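Shikimate kinase (PDB 2PT5) probably phosphorylates the 3-hydroxyl group of shikimate with ATP, a magnesium-dependent step on the pathway to chorismate and the aromatic amino acids. Local coordinates at residues I126-L129 with F130-R134. Residues are numbered along the deposited sequence; the frame is centred on the assembly and turned at random.
Sequences IKNL and FEERR
Leu129 CD2 lies over one face of the Arg133 guanidinium, and CD1 sits 4.0 Å from Arg133 NE; the two side chains run side by side in the same direction. Arg133 stays extended from CG to NE, with CG anti to the carbonyl carbon (chi1 -72°), which sets it beside the backbone N and toward the preceding turn, where the aliphatic part lies along Leu129. The Phe130 ring has Lys127 O at its edge, near the ring plane, while Phe130 CB rests 3.4 Å from Ile126 O; beyond the helix the ring stacks on Phe8 and meets Phe103 edge to face. Asn128 and Glu132 cross, their amide and carboxylate planes 29° apart, with Asn128 OD1 3.4 Å from Glu132 CG; the carboxylate itself is salt-bridged to Lys135. All this rides on the first turns of helix 127-137, where Ile126 is the N-cap residue and successive i to i+4 bonds begin with Phe130 N to Ile126 O (3.1 Å) and continue to Arg133 N to Leu129 O (2.8 Å). In this P-loop kinase fold the helix carries Arg133, predicted to bind substrate, close to Gly78 and Arg56, which are predicted to do the same. One turn apart, Lys127 and Glu131 point the same way, Lys127 CG 3.9 Å from Glu131 CD. Lys127 NZ and Glu131 OE1 are 4.4 Å apart, too far for a salt bridge, though their opposite charges may still attract. With an alanine at Glu131, the Lys127 ammonium is likely to lose its nearby opposite charge, and Lys127 O and CG the side-chain carbons packed on them.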
ATOM      1  N   ILE A 126       9.214  11.507  12.239  1.00 45.42           N
ATOM      2  CA  ILE A 126       8.169  10.888  11.412  1.00 43.02           C
ATOM      3  C   ILE A 126       6.753  11.482  11.463  1.00 40.56           C
ATOM      4  O   ILE A 126       5.862  10.997  10.762  1.00 32.48           O
ATOM      5  CB  ILE A 126       8.017   9.394  11.767  1.00 45.10           C
ATOM      6  CG1 ILE A 126       7.449   9.266  13.180  1.00 46.63           C
ATOM      7  CG2 ILE A 126       9.364   8.681  11.657  1.00 45.75           C
ATOM      8  CD1 ILE A 126       7.471   7.865  13.749  1.00 51.57           C
ATOM      9  N   LYS A 127       6.520  12.508  12.277  1.00 36.44           N
ATOM     10  CA  LYS A 127       5.165  13.073  12.353  1.00 34.66           C
ATOM     11  C   LYS A 127       4.740  13.780  11.068  1.00 32.91           C
ATOM     12  O   LYS A 127       3.614  13.621  10.604  1.00 29.43           O
ATOM     13  CB  LYS A 127       5.044  14.044  13.539  1.00 32.57           C
ATOM     14  CG  LYS A 127       3.636  14.575  13.740  1.00 33.28           C
ATOM     15  CD  LYS A 127       3.443  15.196  15.130  1.00 34.40           C
ATOM     16  CE  LYS A 127       4.442  16.331  15.411  1.00 35.07           C
ATOM     17  NZ  LYS A 127       4.262  17.509  14.508  1.00 39.15           N
ATOM     18  N   ASN A 128       5.647  14.556  10.493  1.00 26.63           N
ATOM     19  CA  ASN A 128       5.348  15.290   9.268  1.00 33.65           C
ATOM     20  C   ASN A 128       5.136  14.349   8.076  1.00 33.48           C
ATOM     21  O   ASN A 128       4.242  14.562   7.247  1.00 29.79           O
ATOM     22  CB  ASN A 128       6.487  16.276   8.972  1.00 36.46           C
ATOM     23  CG  ASN A 128       6.159  17.234   7.835  1.00 41.85           C
ATOM     24  OD1 ASN A 128       6.321  16.908   6.659  1.00 49.37           O
ATOM     25  ND2 ASN A 128       5.684  18.423   8.187  1.00 46.79           N
ATOM     26  N   LEU A 129       5.950  13.300   8.002  1.00 31.98           N
ATOM     27  CA  LEU A 129       5.839  12.352   6.906  1.00 31.91           C
ATOM     28  C   LEU A 129       4.500  11.618   6.999  1.00 31.85           C
ATOM     29  O   LEU A 129       3.815  11.419   5.991  1.00 32.09           O
ATOM     30  CB  LEU A 129       7.019  11.366   6.942  1.00 37.05           C
ATOM     31  CG  LEU A 129       7.292  10.564   5.663  1.00 43.61           C
ATOM     32  CD1 LEU A 129       7.402  11.511   4.469  1.00 41.07           C
ATOM     33  CD2 LEU A 129       8.579   9.765   5.821  1.00 48.23           C
ATOM     34  N   PHE A 130       4.121  11.226   8.209  1.00 28.81           N
ATOM     35  CA  PHE A 130       2.849  10.545   8.411  1.00 27.39           C
ATOM     36  C   PHE A 130       1.704  11.463   7.994  1.00 30.22           C
ATOM     37  O   PHE A 130       0.797  11.046   7.275  1.00 32.77           O
ATOM     38  CB  PHE A 130       2.677  10.141   9.878  1.00 27.20           C
ATOM     39  CG  PHE A 130       1.271   9.734  10.230  1.00 29.32           C
ATOM     40  CD1 PHE A 130       0.288  10.693  10.449  1.00 31.99           C
ATOM     41  CD2 PHE A 130       0.921   8.390  10.313  1.00 31.73           C
ATOM     42  CE1 PHE A 130      -1.027  10.325  10.747  1.00 34.94           C
ATOM     43  CE2 PHE A 130      -0.391   8.013  10.608  1.00 32.96           C
ATOM     44  CZ  PHE A 130      -1.365   8.982  10.825  1.00 33.90           C
ATOM     45  N   GLU A 131       1.731  12.707   8.470  1.00 26.86           N
ATOM     46  CA  GLU A 131       0.685  13.670   8.121  1.00 27.59           C
ATOM     47  C   GLU A 131       0.649  13.930   6.614  1.00 30.59           C
ATOM     48  O   GLU A 131      -0.427  13.968   6.013  1.00 30.97           O
ATOM     49  CB  GLU A 131       0.921  15.004   8.850  1.00 28.05           C
ATOM     50  CG  GLU A 131       0.953  14.876  10.364  1.00 29.37           C
ATOM     51  CD  GLU A 131       1.289  16.183  11.070  1.00 35.43           C
ATOM     52  OE1 GLU A 131       2.223  16.885  10.633  1.00 37.86           O
ATOM     53  OE2 GLU A 131       0.629  16.501  12.075  1.00 32.14           O
ATOM     54  N   GLU A 132       1.818  14.109   5.997  1.00 28.45           N
ATOM     55  CA  GLU A 132       1.849  14.399   4.558  1.00 34.00           C
ATOM     56  C   GLU A 132       1.482  13.223   3.662  1.00 33.03           C
ATOM     57  O   GLU A 132       0.747  13.394   2.688  1.00 35.23           O
ATOM     58  CB  GLU A 132       3.220  14.960   4.143  1.00 34.82           C
ATOM     59  CG  GLU A 132       3.528  16.344   4.731  1.00 35.70           C
ATOM     60  CD  GLU A 132       2.413  17.344   4.478  1.00 35.09           C
ATOM     61  OE1 GLU A 132       1.933  17.434   3.325  1.00 39.94           O
ATOM     62  OE2 GLU A 132       2.013  18.044   5.432  1.00 41.32           O
ATOM     63  N   ARG A 133       1.988  12.034   3.968  1.00 28.99           N
ATOM     64  CA  ARG A 133       1.642  10.879   3.152  1.00 27.10           C
ATOM     65  C   ARG A 133       0.138  10.616   3.282  1.00 30.92           C
ATOM     66  O   ARG A 133      -0.525  10.295   2.297  1.00 31.95           O
ATOM     67  CB  ARG A 133       2.444   9.629   3.575  1.00 26.75           C
ATOM     68  CG  ARG A 133       3.929   9.664   3.180  1.00 28.49           C
ATOM     69  CD  ARG A 133       4.623   8.305   3.377  1.00 32.59           C
ATOM     70  NE  ARG A 133       5.893   8.241   2.651  1.00 29.90           N
ATOM     71  CZ  ARG A 133       6.699   7.181   2.615  1.00 30.38           C
ATOM     72  NH1 ARG A 133       6.389   6.070   3.264  1.00 26.94           N
ATOM     73  NH2 ARG A 133       7.822   7.231   1.927  1.00 31.78           N
ATOM     74  N   ARG A 134      -0.404  10.773   4.492  1.00 26.84           N
ATOM     75  CA  ARG A 134      -1.831  10.534   4.714  1.00 30.44           C
ATOM     76  C   ARG A 134      -2.724  11.452   3.863  1.00 29.65           C
ATOM     77  O   ARG A 134      -3.840  11.083   3.492  1.00 30.64           O
ATOM     78  CB  ARG A 134      -2.174  10.699   6.204  1.00 32.59           C
ATOM     79  CG  ARG A 134      -3.609  10.329   6.544  1.00 31.95           C
ATOM     80  CD  ARG A 134      -3.812  10.049   8.040  1.00 35.67           C
ATOM     81  NE  ARG A 134      -5.189   9.635   8.305  1.00 39.42           N
ATOM     82  CZ  ARG A 134      -6.238  10.460   8.345  1.00 52.02           C
ATOM     83  NH1 ARG A 134      -6.081  11.768   8.152  1.00 52.97           N
ATOM     84  NH2 ARG A 134      -7.462   9.975   8.532  1.00 47.49           N
TER